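ABC transporter, substrate binding protein (Mannopine) (Agrobacterium fabrum, PDB 5L9S) probably serves as the periplasmic substrate-binding protein of an ABC transporter for the opine mannopine, captured here in its open, unliganded form. Local coordinates at residues A128-L133 and D179-S184; A139-N144 and V187-G192. One frame throughout, in Å; residues are numbered along the deposited sequence.

Both contacts belong to the same lobe of this two-lobed periplasmic binding protein, and their centres lie about 14 Å apart. The chain alternates between them: helix 127-130 of contact 1 runs on into strand 140-143 of contact 2, and helix 171-181 runs on into strand 185-189. Contact 1 packs the ends of two helices, and the strands that follow them pair in contact 2. R140 joins the two directly, its NH1 lying 2.8 Å from M130 O and its backbone N 2.9 Å from S184 O, both probable hydrogen bonds. Packing continues from W131 CH2 to F142 CZ at 3.4 Å. No ligand is bound in this open form.

Contact 1 of 2, residues A128-L133 and D179-S184; sequences ADMWDL and DELRDS
L181 reaches across to W131, and its side chain can be followed atom by atom. CB sits over the indole near its nitrogen, 3.4 Å from W131 NE1. CG stands anti to the backbone N (chi1 -162°), a torsion that sets the fork of the side chain where CD2 can lie on the indole. CD2 settles over its middle, 3.5 Å from the centroid of the six-membered ring and 10° off the normal, a CH-pi contact over the face; it also approaches M130 CG. CD1 lies against the carbonyl of M130, 3.5 Å from M130 O, and meets L133 CD1 at 4.2 Å. A branched leucine suits this place because one methyl can lie on the ring while the other fills the angle between M130 and L133. The broad indole offers an apolar face, while its NE1 hydrogen bonds to K177 O on helix 171-181, tying the ring to the helix it packs against. Farther along, L133 straddles the small S184, whose OG lies 3.3 Å from L133 CD1 and 3.5 Å from L133 CD2. Two helix ends thus pack on each other beside strand 140-143, in an alpha/beta lobe of the periplasmic binding protein fold.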
loop_
_atom_site.group_PDB
_atom_site.type_symbol
_atom_site.label_atom_id
_atom_site.label_comp_id
_atom_site.label_asym_id
_atom_site.label_seq_id
_atom_site.Cartn_x
_atom_site.Cartn_y
_atom_site.Cartn_z
ATOM N N ALA A 128 -12.731 12.556 11.503
ATOM C CA ALA A 128 -13.830 13.356 12.053
ATOM C C ALA A 128 -13.495 14.838 11.964
ATOM O O ALA A 128 -14.386 15.636 11.666
ATOM C CB ALA A 128 -14.100 12.965 13.496
ATOM N N ASP A 129 -12.216 15.202 12.153
ATOM C CA ASP A 129 -11.771 16.587 12.050
ATOM C C ASP A 129 -11.808 17.076 10.598
ATOM O O ASP A 129 -12.090 18.251 10.366
ATOM C CB ASP A 129 -10.370 16.746 12.633
ATOM C CG ASP A 129 -10.205 16.517 14.126
ATOM O OD1 ASP A 129 -11.226 16.651 14.887
ATOM O OD2 ASP A 129 -9.054 16.279 14.556
ATOM N N MET A 130 -11.572 16.169 9.620
ATOM C CA MET A 130 -11.672 16.505 8.187
ATOM C C MET A 130 -13.112 16.962 7.872
ATOM O O MET A 130 -13.312 17.867 7.064
ATOM C CB MET A 130 -11.248 15.309 7.306
ATOM C CG MET A 130 -11.337 15.579 5.809
ATOM S SD MET A 130 -10.061 14.729 4.877
ATOM C CE MET A 130 -10.302 15.360 3.350
ATOM N N TRP A 131 -14.099 16.399 8.582
ATOM C CA TRP A 131 -15.507 16.758 8.419
ATOM C C TRP A 131 -15.926 17.950 9.299
ATOM O O TRP A 131 -17.067 18.400 9.212
ATOM C CB TRP A 131 -16.392 15.552 8.726
ATOM C CG TRP A 131 -16.839 14.813 7.504
ATOM C CD1 TRP A 131 -18.070 14.865 6.910
ATOM C CD2 TRP A 131 -16.051 13.900 6.722
ATOM N NE1 TRP A 131 -18.100 14.034 5.812
ATOM C CE2 TRP A 131 -16.875 13.426 5.675
ATOM C CE3 TRP A 131 -14.719 13.455 6.789
ATOM C CZ2 TRP A 131 -16.413 12.521 4.715
ATOM C CZ3 TRP A 131 -14.265 12.551 5.841
ATOM C CH2 TRP A 131 -15.103 12.105 4.811
ATOM N N ASP A 132 -15.018 18.445 10.154
ATOM C CA ASP A 132 -15.285 19.543 11.092
ATOM C C ASP A 132 -14.795 20.881 10.513
ATOM O O ASP A 132 -13.711 21.351 10.840
ATOM C CB ASP A 132 -14.611 19.213 12.438
ATOM C CG ASP A 132 -15.095 19.940 13.662
ATOM O OD1 ASP A 132 -15.630 21.049 13.514
ATOM O OD2 ASP A 132 -14.894 19.405 14.786
ATOM N N LEU A 133 -15.616 21.486 9.643
ATOM C CA LEU A 133 -15.340 22.763 8.961
ATOM C C LEU A 133 -15.390 23.960 9.896
ATOM O O LEU A 133 -14.763 24.995 9.607
ATOM C CB LEU A 133 -16.302 22.972 7.790
ATOM C CG LEU A 133 -16.235 21.913 6.711
ATOM C CD1 LEU A 133 -17.550 21.808 5.998
ATOM C CD2 LEU A 133 -15.066 22.149 5.770
ATOM N N ASP A 179 -21.761 13.407 1.468
ATOM C CA ASP A 179 -22.647 14.483 0.998
ATOM C C ASP A 179 -22.529 15.742 1.869
ATOM O O ASP A 179 -22.569 16.850 1.333
ATOM C CB ASP A 179 -24.118 14.001 0.875
ATOM C CG ASP A 179 -24.454 13.096 -0.319
ATOM O OD1 ASP A 179 -24.043 13.431 -1.463
ATOM O OD2 ASP A 179 -25.210 12.108 -0.122
ATOM N N GLU A 180 -22.329 15.571 3.200
ATOM C CA GLU A 180 -22.153 16.665 4.163
ATOM C C GLU A 180 -20.899 17.483 3.853
ATOM O O GLU A 180 -20.888 18.697 4.084
ATOM C CB GLU A 180 -22.004 16.129 5.593
ATOM C CG GLU A 180 -23.201 15.386 6.148
ATOM C CD GLU A 180 -23.032 14.922 7.585
ATOM O OE1 GLU A 180 -23.827 14.054 8.013
ATOM O OE2 GLU A 180 -22.109 15.415 8.280
ATOM N N LEU A 181 -19.851 16.815 3.344
ATOM C CA LEU A 181 -18.561 17.428 3.053
ATOM C C LEU A 181 -18.349 17.874 1.603
ATOM O O LEU A 181 -17.582 18.813 1.381
ATOM C CB LEU A 181 -17.434 16.460 3.478
ATOM C CG LEU A 181 -16.032 17.043 3.665
ATOM C CD1 LEU A 181 -16.000 18.102 4.783
ATOM C CD2 LEU A 181 -15.031 15.938 3.943
ATOM N N ARG A 182 -19.010 17.198 0.640
ATOM C CA ARG A 182 -18.871 17.304 -0.824
ATOM C C ARG A 182 -18.731 18.767 -1.379
ATOM O O ARG A 182 -17.953 18.944 -2.328
ATOM C CB ARG A 182 -19.988 16.491 -1.539
ATOM C CG ARG A 182 -21.015 17.240 -2.399
ATOM C CD ARG A 182 -21.542 16.363 -3.529
ATOM N NE ARG A 182 -20.539 16.169 -4.584
ATOM C CZ ARG A 182 -20.641 15.293 -5.579
ATOM N NH1 ARG A 182 -21.709 14.506 -5.675
ATOM N NH2 ARG A 182 -19.674 15.189 -6.481
ATOM N N ASP A 183 -19.414 19.790 -0.779
ATOM C CA ASP A 183 -19.323 21.200 -1.202
ATOM C C ASP A 183 -17.962 21.853 -0.892
ATOM O O ASP A 183 -17.537 22.777 -1.588
ATOM C CB ASP A 183 -20.467 22.024 -0.597
ATOM C CG ASP A 183 -21.208 22.910 -1.582
ATOM O OD1 ASP A 183 -20.884 22.861 -2.794
ATOM O OD2 ASP A 183 -22.125 23.646 -1.146
ATOM N N SER A 184 -17.286 21.355 0.148
ATOM C CA SER A 184 -15.962 21.803 0.605
ATOM C C SER A 184 -14.797 21.169 -0.182
ATOM O O SER A 184 -13.683 21.701 -0.150
ATOM C CB SER A 184 -15.804 21.523 2.093
ATOM O OG SER A 184 -16.881 22.123 2.797
#

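Contact 2 of 2, residues A139-N144 and V187-G192; sequences ARSFPN and VWWRTG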
loop_
_atom_site.group_PDB
_atom_site.type_symbol
_atom_site.label_atom_id
_atom_site.label_comp_id
_atom_site.label_asym_id
_atom_site.label_seq_id
_atom_site.Cartn_x
_atom_site.Cartn_y
_atom_site.Cartn_z
ATOM N N ALA A 139 -10.512 24.319 2.163
ATOM C CA ALA A 139 -10.901 23.408 1.108
ATOM C C ALA A 139 -10.371 21.992 1.397
ATOM O O ALA A 139 -9.240 21.853 1.890
ATOM C CB ALA A 139 -10.349 23.929 -0.200
ATOM N N ARG A 140 -11.215 20.949 1.146
ATOM C CA ARG A 140 -10.800 19.554 1.320
ATOM C C ARG A 140 -10.345 18.966 -0.019
ATOM O O ARG A 140 -10.624 19.509 -1.081
ATOM C CB ARG A 140 -11.874 18.627 1.968
ATOM C CG ARG A 140 -12.704 19.144 3.146
ATOM C CD ARG A 140 -12.017 19.141 4.489
ATOM N NE ARG A 140 -11.724 20.519 4.843
ATOM C CZ ARG A 140 -11.716 21.048 6.057
ATOM N NH1 ARG A 140 -11.991 20.303 7.119
ATOM N NH2 ARG A 140 -11.456 22.329 6.217
ATOM N N SER A 141 -9.650 17.848 0.043
ATOM C CA SER A 141 -9.169 17.118 -1.127
ATOM C C SER A 141 -9.234 15.627 -0.876
ATOM O O SER A 141 -8.848 15.159 0.199
ATOM C CB SER A 141 -7.748 17.542 -1.489
ATOM O OG SER A 141 -7.237 16.751 -2.548
ATOM N N PHE A 142 -9.767 14.882 -1.850
ATOM C CA PHE A 142 -9.839 13.424 -1.768
ATOM C C PHE A 142 -9.408 12.877 -3.093
ATOM O O PHE A 142 -9.684 13.532 -4.095
ATOM C CB PHE A 142 -11.278 12.941 -1.522
ATOM C CG PHE A 142 -11.764 12.913 -0.102
ATOM C CD1 PHE A 142 -11.275 11.975 0.798
ATOM C CD2 PHE A 142 -12.755 13.789 0.326
ATOM C CE1 PHE A 142 -11.737 11.941 2.118
ATOM C CE2 PHE A 142 -13.216 13.756 1.644
ATOM C CZ PHE A 142 -12.710 12.825 2.530
ATOM N N PRO A 143 -8.828 11.652 -3.168
ATOM C CA PRO A 143 -8.532 11.084 -4.494
ATOM C C PRO A 143 -9.806 10.741 -5.253
ATOM O O PRO A 143 -10.851 10.431 -4.674
ATOM C CB PRO A 143 -7.741 9.822 -4.194
ATOM C CG PRO A 143 -8.068 9.463 -2.805
ATOM C CD PRO A 143 -8.438 10.726 -2.081
ATOM N N ASN A 144 -9.717 10.857 -6.552
ATOM C CA ASN A 144 -10.786 10.496 -7.454
ATOM C C ASN A 144 -10.231 9.560 -8.511
ATOM O O ASN A 144 -10.020 9.925 -9.675
ATOM C CB ASN A 144 -11.528 11.706 -8.032
ATOM C CG ASN A 144 -12.519 11.348 -9.119
ATOM O OD1 ASN A 144 -13.314 10.398 -8.993
ATOM N ND2 ASN A 144 -12.427 12.053 -10.236
ATOM N N VAL A 187 -10.689 19.862 -4.564
ATOM C CA VAL A 187 -9.719 19.056 -5.296
ATOM C C VAL A 187 -10.093 17.564 -5.259
ATOM O O VAL A 187 -10.194 16.966 -4.187
ATOM C CB VAL A 187 -8.245 19.328 -4.799
ATOM C CG1 VAL A 187 -7.233 18.396 -5.470
ATOM C CG2 VAL A 187 -7.836 20.791 -4.990
ATOM N N TRP A 188 -10.271 16.971 -6.434
ATOM C CA TRP A 188 -10.515 15.546 -6.607
ATOM C C TRP A 188 -9.341 15.055 -7.429
ATOM O O TRP A 188 -9.416 15.001 -8.660
ATOM C CB TRP A 188 -11.835 15.304 -7.333
ATOM C CG TRP A 188 -13.056 15.583 -6.517
ATOM C CD1 TRP A 188 -13.934 16.608 -6.692
ATOM C CD2 TRP A 188 -13.579 14.778 -5.441
ATOM N NE1 TRP A 188 -14.963 16.508 -5.782
ATOM C CE2 TRP A 188 -14.784 15.380 -5.020
ATOM C CE3 TRP A 188 -13.166 13.587 -4.821
ATOM C CZ2 TRP A 188 -15.554 14.863 -3.972
ATOM C CZ3 TRP A 188 -13.949 13.059 -3.803
ATOM C CH2 TRP A 188 -15.119 13.703 -3.379
ATOM N N TRP A 189 -8.217 14.799 -6.758
ATOM C CA TRP A 189 -6.971 14.401 -7.422
ATOM C C TRP A 189 -6.987 12.969 -7.997
ATOM O O TRP A 189 -7.342 12.004 -7.324
ATOM C CB TRP A 189 -5.740 14.622 -6.516
ATOM C CG TRP A 189 -5.673 13.797 -5.252
ATOM C CD1 TRP A 189 -6.088 14.179 -4.012
ATOM C CD2 TRP A 189 -4.998 12.540 -5.079
ATOM N NE1 TRP A 189 -5.738 13.235 -3.082
ATOM C CE2 TRP A 189 -5.082 12.208 -3.711
ATOM C CE3 TRP A 189 -4.373 11.630 -5.958
ATOM C CZ2 TRP A 189 -4.567 11.008 -3.196
ATOM C CZ3 TRP A 189 -3.848 10.454 -5.443
ATOM C CH2 TRP A 189 -3.954 10.150 -4.078
ATOM N N ARG A 190 -6.559 12.839 -9.251
ATOM C CA ARG A 190 -6.500 11.533 -9.901
ATOM C C ARG A 190 -5.073 10.971 -9.831
ATOM O O ARG A 190 -4.887 9.752 -9.732
ATOM C CB ARG A 190 -7.052 11.608 -11.333
ATOM C CG ARG A 190 -7.402 10.241 -11.900
ATOM C CD ARG A 190 -8.586 10.244 -12.848
ATOM N NE ARG A 190 -9.482 9.119 -12.570
ATOM C CZ ARG A 190 -9.220 7.842 -12.849
ATOM N NH1 ARG A 190 -8.073 7.501 -13.427
ATOM N NH2 ARG A 190 -10.100 6.899 -12.549
ATOM N N THR A 191 -4.085 11.882 -9.792
ATOM C CA THR A 191 -2.640 11.617 -9.742
ATOM C C THR A 191 -2.016 12.224 -8.472
ATOM O O THR A 191 -2.529 13.211 -7.940
ATOM C CB THR A 191 -2.030 12.276 -11.021
ATOM O OG1 THR A 191 -2.623 11.696 -12.182
ATOM C CG2 THR A 191 -0.540 12.139 -11.139
ATOM N N GLY A 192 -0.874 11.667 -8.055
ATOM C CA GLY A 192 -0.069 12.195 -6.960
ATOM C C GLY A 192 0.432 13.590 -7.285
ATOM O O GLY A 192 0.428 14.470 -6.416
#
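Strands 140-143 and 187-189 run parallel, their axes 4.7 Å apart and inclined by 22°. F142 N bonds to V187 O at 3.2 Å and N144 N to W189 O at 2.7 Å, the latter nearly straight at the hydrogen (169°); between them W189 N gives F142 O a weak bond. P143 has no N-H to offer, but its compact, saturated ring can lay C-H groups on an aromatic face: CB lies over W189, 3.6 Å from the centroid of the six-membered ring, in a CH-pi contact. CG of W189 sits between its backbone N and carbonyl carbon (chi1 64°), which lays the indole alongside the proline. S141 is small enough to fit beside the same ring, its OG at the edge, 3.2 Å from W189 CD1, and its hydroxyl gives V187 O a weak bond of 3.4 Å from OG. On the other face F142 CB meets W188 CZ3 at 3.5 Å, while P143 O lies in plane at the edge of the W188 indole. N144 packs its CB on W188 CB at 3.7 Å, and its amide OD1 accepts from W321 NE1, a role suited to asparagine. R190 reaches past N144 O to a salt bridge with D146. Two sound N-H...O bonds and a weak one thus join these segments, with indole packing added, and the buried W189 NE1 is satisfied by Q208 O of strand 206-210, on the far side of strand 140-143.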